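Local coordinates for dihydroorotase (Agrobacterium tumefaciens, PDB 2OGJ), which deacetylates acetyl-(R)-mandelate in vitro as an esterase with a binuclear zinc centre, and hydrolyses acetyl glycolate less efficiently, at residues M316-V321 with T350-V355; L311-M316 with S369-L374; A112-F117 with A131-G136. All blocks are in the same frame, centred on the assembly; numbering follows the deposited sequence.

Contact 1 of 3, residues M316-V321 with T350-V355; sequences MPFENV and TVFDLV
The phenyl rings of F318 and F352 approach each other edge to edge: F318 CZ lies 4.1 Å from F352 CE1, each near the plane of the other ring. Their planes are turned by only about 33°, so this is neither a face-to-face stack nor a T-shaped pair. At another part of its own edge, in plane, the F352 ring carries the carbonyl oxygen of T350. F318 also meets L354 on a slant, with F318 CE1 lying 4.1 Å from L354 CG, and the two side chains run past each other in opposite senses. F318 is thus the hub, and both of its partners stand on the same strand, two residues apart.

F318 is the first residue of helix 318-323. Its CG is anti to the backbone N (chi1 176°), which sends the ring across to the strand. The helix starts with P317 at the N-cap; P317 O accepts from N320 N at 2.9 Å and from V321 N at 3.2 Å, closing the first turn of the helix on whose first residue the ring is mounted. Further rings join on: F68 meets F318 and W73 meets F352, both from strand 68-75. D353, between the two strand partners, forms a salt bridge with R378.

The start of helix 318-323 packs on strand 348-362 through two rings and a leucine, burying 108 Å² away from the zinc site. That strand, paired antiparallel with both 68-75 and 368-382, is consistent with the beta-rich part that flanks the TIM barrel in amidohydrolases.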
# COMPACT_ATOMS: atom_id res chain seq x y z
N MSE A 316 -18.87 31.95 -29.05
CA MSE A 316 -18.50 32.73 -27.89
C MSE A 316 -18.26 34.08 -28.55
O MSE A 316 -17.37 34.21 -29.40
CB MSE A 316 -17.21 32.19 -27.26
CG MSE A 316 -16.96 32.63 -25.81
SE MSE A 316 -15.57 31.79 -25.00
CE MSE A 316 -15.19 33.00 -23.75
N PRO A 317 -19.06 35.08 -28.21
CA PRO A 317 -18.83 36.39 -28.84
C PRO A 317 -17.36 36.82 -28.81
O PRO A 317 -16.64 36.58 -27.83
CB PRO A 317 -19.73 37.32 -28.03
CG PRO A 317 -19.91 36.59 -26.71
CD PRO A 317 -20.05 35.17 -27.13
N PHE A 318 -16.91 37.45 -29.89
CA PHE A 318 -15.53 37.93 -30.01
C PHE A 318 -14.99 38.62 -28.75
O PHE A 318 -13.99 38.21 -28.18
CB PHE A 318 -15.45 38.92 -31.18
CG PHE A 318 -14.10 39.55 -31.34
CD1 PHE A 318 -13.07 38.87 -31.99
CD2 PHE A 318 -13.86 40.83 -30.85
CE1 PHE A 318 -11.82 39.45 -32.15
CE2 PHE A 318 -12.60 41.42 -31.01
CZ PHE A 318 -11.58 40.74 -31.66
N GLU A 319 -15.66 39.69 -28.33
CA GLU A 319 -15.23 40.44 -27.17
C GLU A 319 -15.00 39.59 -25.92
O GLU A 319 -14.16 39.92 -25.09
CB GLU A 319 -16.24 41.54 -26.86
CG GLU A 319 -16.04 42.78 -27.70
CD GLU A 319 -15.06 43.76 -27.07
OE1 GLU A 319 -14.41 43.41 -26.05
OE2 GLU A 319 -14.94 44.90 -27.59
N ASN A 320 -15.72 38.48 -25.80
CA ASN A 320 -15.59 37.64 -24.63
C ASN A 320 -14.40 36.72 -24.76
O ASN A 320 -13.78 36.38 -23.74
CB ASN A 320 -16.90 36.91 -24.37
CG ASN A 320 -18.04 37.88 -24.11
OD1 ASN A 320 -17.86 38.88 -23.42
ND2 ASN A 320 -19.21 37.58 -24.67
N VAL A 321 -14.04 36.31 -25.96
CA VAL A 321 -12.89 35.42 -26.14
C VAL A 321 -11.61 36.20 -25.81
O VAL A 321 -10.71 35.67 -25.15
CB VAL A 321 -12.80 34.87 -27.60
CG1 VAL A 321 -11.50 34.11 -27.78
CG2 VAL A 321 -13.99 33.94 -27.91
N THR A 350 -0.34 42.76 -27.76
CA THR A 350 -0.35 41.60 -28.63
C THR A 350 -1.20 42.03 -29.81
O THR A 350 -2.40 42.27 -29.70
CB THR A 350 -0.94 40.32 -27.95
OG1 THR A 350 -1.19 39.31 -28.94
CG2 THR A 350 -2.23 40.64 -27.22
N VAL A 351 -0.53 42.18 -30.94
CA VAL A 351 -1.15 42.61 -32.17
C VAL A 351 -1.60 41.37 -32.95
O VAL A 351 -0.80 40.47 -33.21
CB VAL A 351 -0.16 43.43 -32.98
CG1 VAL A 351 -0.78 43.90 -34.27
CG2 VAL A 351 0.31 44.59 -32.12
N PHE A 352 -2.89 41.32 -33.30
CA PHE A 352 -3.46 40.18 -34.01
C PHE A 352 -4.59 40.57 -34.92
O PHE A 352 -5.23 41.60 -34.72
CB PHE A 352 -4.00 39.16 -33.00
CG PHE A 352 -5.19 39.65 -32.22
CD1 PHE A 352 -6.50 39.29 -32.59
CD2 PHE A 352 -5.01 40.46 -31.09
CE1 PHE A 352 -7.60 39.71 -31.84
CE2 PHE A 352 -6.10 40.88 -30.33
CZ PHE A 352 -7.40 40.51 -30.71
N ASP A 353 -4.83 39.72 -35.90
CA ASP A 353 -5.91 39.92 -36.84
C ASP A 353 -6.93 38.81 -36.66
O ASP A 353 -6.65 37.80 -36.02
CB ASP A 353 -5.37 39.91 -38.27
CG ASP A 353 -4.89 41.27 -38.72
OD1 ASP A 353 -5.69 42.23 -38.59
OD2 ASP A 353 -3.73 41.39 -39.20
N LEU A 354 -8.11 39.01 -37.22
CA LEU A 354 -9.16 38.01 -37.15
C LEU A 354 -9.59 37.86 -38.61
O LEU A 354 -10.46 38.59 -39.07
CB LEU A 354 -10.33 38.51 -36.29
CG LEU A 354 -11.33 37.50 -35.74
CD1 LEU A 354 -12.64 37.61 -36.47
CD2 LEU A 354 -10.75 36.10 -35.83
N VAL A 355 -8.96 36.92 -39.31
CA VAL A 355 -9.22 36.69 -40.73
C VAL A 355 -10.13 35.52 -41.13
O VAL A 355 -10.34 34.57 -40.36
CB VAL A 355 -7.89 36.50 -41.48
CG1 VAL A 355 -6.93 37.60 -41.07
CG2 VAL A 355 -7.30 35.15 -41.16

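Contact 2 of 3, residues L311-M316 with S369-L374; sequences LLSVDM and SRLKRL
R373 arches over one methyl group of L312. The path starts at R373 CB, which touches L312 CD2 at 4.1 Å. R373 CG swings out to 5.0 Å from L312 CD2, and then the chain bends at chi3 (81°) instead of running on extended. Past CG it closes in again, R373 CD standing 4.6 Å and R373 NE 4.4 Å from L312 CD2, with NE also packed near L354. At the tip, L312 CD2 stands 4.2 Å above the R373 guanidinium plane, over its centre. One methyl is therefore met at both ends of the arginine, by the aliphatic root and by the face of the charged group, while the two side chains cross at about a right angle. The methyl lies off the plane that holds the N-H bonds and does not compete with them.

Beside this pair, S313 meets L371. L371 CD2 is 3.6 Å from S313 CB and equally 3.6 Å from S313 OG, a van der Waals contact with both. The hydroxyl is hydrogen-bonded to the preceding K310 O. L371 reaches S313 with the end of its side chain, its CG lying anti to the carbonyl carbon (chi1 -40°).

The chain turns a corner at K372 and R373; L371 and R373, on its two arms, meet the adjacent S313 and L312. R370 and K372 engage acidic groups of strand 348-362, both meeting D358. F272 of helix 272-280 touches S313 and S369, and L371 also packs on S309. The C-terminal part of helix 304-313 thus rests on the cornering segment 369-374, with strand 348-362 paired alongside and helix 272-280 flanking.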
# COMPACT_ATOMS: atom_id res chain seq x y z
N LEU A 311 -13.35 28.37 -29.66
CA LEU A 311 -14.39 28.92 -28.81
C LEU A 311 -15.23 29.89 -29.61
O LEU A 311 -16.45 29.92 -29.49
CB LEU A 311 -13.78 29.62 -27.59
CG LEU A 311 -13.56 28.78 -26.33
CD1 LEU A 311 -14.88 28.10 -25.95
CD2 LEU A 311 -12.45 27.75 -26.54
N LEU A 312 -14.57 30.69 -30.44
CA LEU A 312 -15.27 31.65 -31.29
C LEU A 312 -16.18 30.91 -32.26
O LEU A 312 -17.22 31.43 -32.65
CB LEU A 312 -14.28 32.49 -32.10
CG LEU A 312 -14.90 33.66 -32.86
CD1 LEU A 312 -15.22 34.76 -31.87
CD2 LEU A 312 -13.93 34.18 -33.90
N SER A 313 -15.77 29.71 -32.65
CA SER A 313 -16.53 28.90 -33.60
C SER A 313 -17.76 28.27 -32.98
O SER A 313 -18.69 27.92 -33.70
CB SER A 313 -15.64 27.80 -34.19
OG SER A 313 -15.53 26.70 -33.30
N VAL A 314 -17.78 28.09 -31.67
CA VAL A 314 -18.96 27.52 -31.04
C VAL A 314 -19.77 28.60 -30.34
O VAL A 314 -20.36 28.40 -29.28
CB VAL A 314 -18.63 26.38 -30.05
CG1 VAL A 314 -18.22 25.12 -30.82
CG2 VAL A 314 -17.53 26.82 -29.10
N ASP A 315 -19.74 29.77 -30.96
CA ASP A 315 -20.49 30.93 -30.54
C ASP A 315 -20.14 31.69 -29.27
O ASP A 315 -21.03 32.04 -28.50
CB ASP A 315 -21.97 30.56 -30.49
CG ASP A 315 -22.83 31.53 -31.26
OD1 ASP A 315 -22.57 31.73 -32.47
OD2 ASP A 315 -23.77 32.11 -30.66
N MSE A 316 -18.87 31.95 -29.05
CA MSE A 316 -18.50 32.73 -27.89
C MSE A 316 -18.26 34.08 -28.55
O MSE A 316 -17.37 34.21 -29.40
CB MSE A 316 -17.21 32.19 -27.26
CG MSE A 316 -16.96 32.63 -25.81
SE MSE A 316 -15.57 31.79 -25.00
CE MSE A 316 -15.19 33.00 -23.75
N SER A 369 -13.72 20.10 -36.63
CA SER A 369 -14.55 21.23 -37.02
C SER A 369 -13.68 22.14 -37.88
O SER A 369 -12.46 22.18 -37.71
CB SER A 369 -15.04 21.98 -35.79
OG SER A 369 -15.67 23.20 -36.15
N ARG A 370 -14.28 22.85 -38.83
CA ARG A 370 -13.50 23.75 -39.69
C ARG A 370 -13.82 25.20 -39.40
O ARG A 370 -14.86 25.71 -39.80
CB ARG A 370 -13.74 23.44 -41.17
CG ARG A 370 -15.20 23.38 -41.60
CD ARG A 370 -15.32 23.22 -43.12
NE ARG A 370 -14.71 21.99 -43.63
CZ ARG A 370 -13.42 21.81 -43.88
NH1 ARG A 370 -12.55 22.81 -43.68
NH2 ARG A 370 -12.97 20.65 -44.35
N LEU A 371 -12.89 25.85 -38.70
CA LEU A 371 -13.01 27.25 -38.30
C LEU A 371 -13.05 28.20 -39.51
O LEU A 371 -12.23 28.12 -40.42
CB LEU A 371 -11.83 27.61 -37.38
CG LEU A 371 -11.45 26.53 -36.36
CD1 LEU A 371 -10.13 26.86 -35.70
CD2 LEU A 371 -12.55 26.38 -35.33
N LYS A 372 -14.03 29.09 -39.50
CA LYS A 372 -14.24 30.05 -40.58
C LYS A 372 -13.56 31.40 -40.31
O LYS A 372 -13.46 32.24 -41.20
CB LYS A 372 -15.75 30.27 -40.78
CG LYS A 372 -16.54 29.01 -41.16
CD LYS A 372 -16.00 28.40 -42.44
CE LYS A 372 -16.91 27.31 -42.96
NZ LYS A 372 -16.34 26.68 -44.19
N ARG A 373 -13.11 31.60 -39.07
CA ARG A 373 -12.42 32.82 -38.68
C ARG A 373 -11.26 32.43 -37.78
O ARG A 373 -11.39 31.56 -36.92
CB ARG A 373 -13.37 33.76 -37.95
CG ARG A 373 -14.45 34.30 -38.86
CD ARG A 373 -15.66 34.74 -38.08
NE ARG A 373 -15.51 36.07 -37.49
CZ ARG A 373 -16.32 36.56 -36.55
NH1 ARG A 373 -17.34 35.82 -36.10
NH2 ARG A 373 -16.14 37.78 -36.08
N LEU A 374 -10.12 33.07 -37.97
CA LEU A 374 -8.94 32.74 -37.19
C LEU A 374 -8.19 33.86 -36.52
O LEU A 374 -7.79 34.84 -37.16
CB LEU A 374 -7.95 31.97 -38.06
CG LEU A 374 -8.41 30.60 -38.51
CD1 LEU A 374 -7.40 30.06 -39.51
CD2 LEU A 374 -8.56 29.68 -37.31

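Contact 3 of 3, residues A112-F117 with A131-G136; sequences ANFHGF and AFLNLG
A131 offers its single methyl to two phenylalanines at once: F114 CE1 and F117 CE2 each lie 3.8 Å from A131 CB. The two meetings differ in direction. The methyl sits at the edge of the F114 ring, in its plane, but approaches the F117 ring at a slant. L133 is the second residue of the 131-136 segment to meet the helix, its CD1 lying 3.9 Å from F114 CD1 and 4.2 Å from F114 CB, as the side chains cross obliquely.

The first shell is set by the helix and by the torsions. F114 and F117 are three residues apart, about one turn, and both carry CG anti to the backbone N (chi1 -178° and -177°), so the rings reach the strand together. N113 occupies the N-cap position, but its side chain makes no capping bond. Its OD1 accepts instead from W81 NE1, and W81 also meets the F117 ring edge-to-face. N113 ND2 bonds to G84 O, and H115 NE2 to H82 O, both of the second subunit. Beyond L133 the chain folds into an Asx turn: G136 N donates to N134 OD1 at 2.8 Å, fairly straight (159°) though tilted from the carbonyl plane. N134 ND2 bonds in turn to G107 O and E148 OE1, which anchors the turn after strand 128-132.

All four touching residues are buried, and helix 114-122 with strands 100-106 and 128-132 makes one beta-alpha-beta unit of the barrel. The F117 side chain lies about 8 Å from that of the zinc ligand H79. The chemistry is thus divided: non-directional apolar contacts seat the helix on the strand, whereas the directional polar bonds come from N113, H115 and N134 around the apolar patch and reach W81, G107, E148 and the second subunit.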
# COMPACT_ATOMS: atom_id res chain seq x y z
N ALA A 112 9.72 20.67 -4.31
CA ALA A 112 11.04 20.06 -4.52
C ALA A 112 11.95 20.82 -5.51
O ALA A 112 13.07 21.19 -5.15
CB ALA A 112 10.89 18.59 -4.97
N ASN A 113 11.50 21.05 -6.74
CA ASN A 113 12.35 21.76 -7.68
C ASN A 113 11.82 23.06 -8.25
O ASN A 113 12.09 23.38 -9.40
CB ASN A 113 12.80 20.84 -8.84
CG ASN A 113 11.66 20.39 -9.75
OD1 ASN A 113 10.51 20.82 -9.61
ND2 ASN A 113 11.99 19.52 -10.70
N PHE A 114 11.09 23.83 -7.45
CA PHE A 114 10.58 25.10 -7.95
C PHE A 114 11.72 26.10 -8.13
O PHE A 114 11.68 26.93 -9.04
CB PHE A 114 9.52 25.71 -7.03
CG PHE A 114 8.95 27.01 -7.56
CD1 PHE A 114 7.89 27.00 -8.47
CD2 PHE A 114 9.53 28.23 -7.21
CE1 PHE A 114 7.42 28.20 -9.05
CE2 PHE A 114 9.07 29.44 -7.77
CZ PHE A 114 8.02 29.43 -8.70
N HIS A 115 12.72 26.05 -7.25
CA HIS A 115 13.84 26.97 -7.37
C HIS A 115 14.50 26.74 -8.74
O HIS A 115 15.01 27.67 -9.36
CB HIS A 115 14.84 26.77 -6.22
CG HIS A 115 15.54 25.45 -6.24
ND1 HIS A 115 14.90 24.26 -5.98
CD2 HIS A 115 16.82 25.13 -6.55
CE1 HIS A 115 15.74 23.26 -6.14
NE2 HIS A 115 16.92 23.76 -6.48
N GLY A 116 14.43 25.51 -9.23
CA GLY A 116 14.98 25.19 -10.53
C GLY A 116 14.14 25.87 -11.60
O GLY A 116 14.67 26.42 -12.56
N PHE A 117 12.83 25.85 -11.44
CA PHE A 117 11.94 26.48 -12.39
C PHE A 117 12.23 27.98 -12.43
O PHE A 117 12.33 28.56 -13.50
CB PHE A 117 10.49 26.24 -11.99
CG PHE A 117 9.48 26.79 -12.96
CD1 PHE A 117 9.25 26.16 -14.18
CD2 PHE A 117 8.75 27.94 -12.66
CE1 PHE A 117 8.31 26.65 -15.08
CE2 PHE A 117 7.80 28.44 -13.57
CZ PHE A 117 7.59 27.79 -14.77
N ALA A 131 3.49 30.80 -11.82
CA ALA A 131 3.26 29.38 -11.71
C ALA A 131 2.33 28.98 -10.58
O ALA A 131 2.26 29.62 -9.53
CB ALA A 131 4.60 28.67 -11.53
N PHE A 132 1.60 27.90 -10.82
CA PHE A 132 0.73 27.32 -9.82
C PHE A 132 1.65 26.24 -9.24
O PHE A 132 2.24 25.47 -9.99
CB PHE A 132 -0.49 26.65 -10.46
CG PHE A 132 -1.60 27.61 -10.83
CD1 PHE A 132 -2.53 28.02 -9.89
CD2 PHE A 132 -1.72 28.08 -12.15
CE1 PHE A 132 -3.58 28.88 -10.25
CE2 PHE A 132 -2.77 28.94 -12.52
CZ PHE A 132 -3.70 29.34 -11.58
N LEU A 133 1.81 26.22 -7.93
CA LEU A 133 2.65 25.21 -7.31
C LEU A 133 1.82 23.94 -7.15
O LEU A 133 0.69 23.97 -6.66
CB LEU A 133 3.15 25.68 -5.95
CG LEU A 133 4.27 24.85 -5.29
CD1 LEU A 133 5.50 24.89 -6.17
CD2 LEU A 133 4.57 25.40 -3.88
N ASN A 134 2.37 22.82 -7.58
CA ASN A 134 1.68 21.55 -7.47
C ASN A 134 1.62 21.15 -6.00
O ASN A 134 2.57 21.38 -5.25
CB ASN A 134 2.40 20.47 -8.28
CG ASN A 134 1.51 19.29 -8.58
OD1 ASN A 134 0.88 18.72 -7.70
ND2 ASN A 134 1.45 18.92 -9.85
N LEU A 135 0.49 20.56 -5.59
CA LEU A 135 0.27 20.11 -4.22
C LEU A 135 1.28 19.00 -3.96
O LEU A 135 1.78 18.84 -2.84
CB LEU A 135 -1.16 19.58 -4.06
CG LEU A 135 -1.84 19.60 -2.70
CD1 LEU A 135 -2.70 18.37 -2.58
CD2 LEU A 135 -0.84 19.61 -1.59
N GLY A 136 1.56 18.23 -5.01
CA GLY A 136 2.52 17.14 -4.91
C GLY A 136 3.95 17.68 -4.99
O GLY A 136 4.21 18.63 -5.71

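Contacts 1 and 2 are close relatives. Their centres lie 11 Å apart, their segments share M316, which touches nothing across either contact, and their strands 348-362 and 368-382 are antiparallel neighbours, while helices 304-313 and 318-323 follow each other in the chain. They also touch directly, F318 packing on L312 and L354 on R373. Both are partly buried; contact 1 is wholly apolar, whereas contact 2, nearer the surface, uses the face of an arginine. Contact 3 lies about 33 Å from contact 1 and 35 Å from contact 2, centre to centre, on the opposite side of the chain's centre. It is fully buried, belongs to the barrel proper, and stands nearest the zinc site.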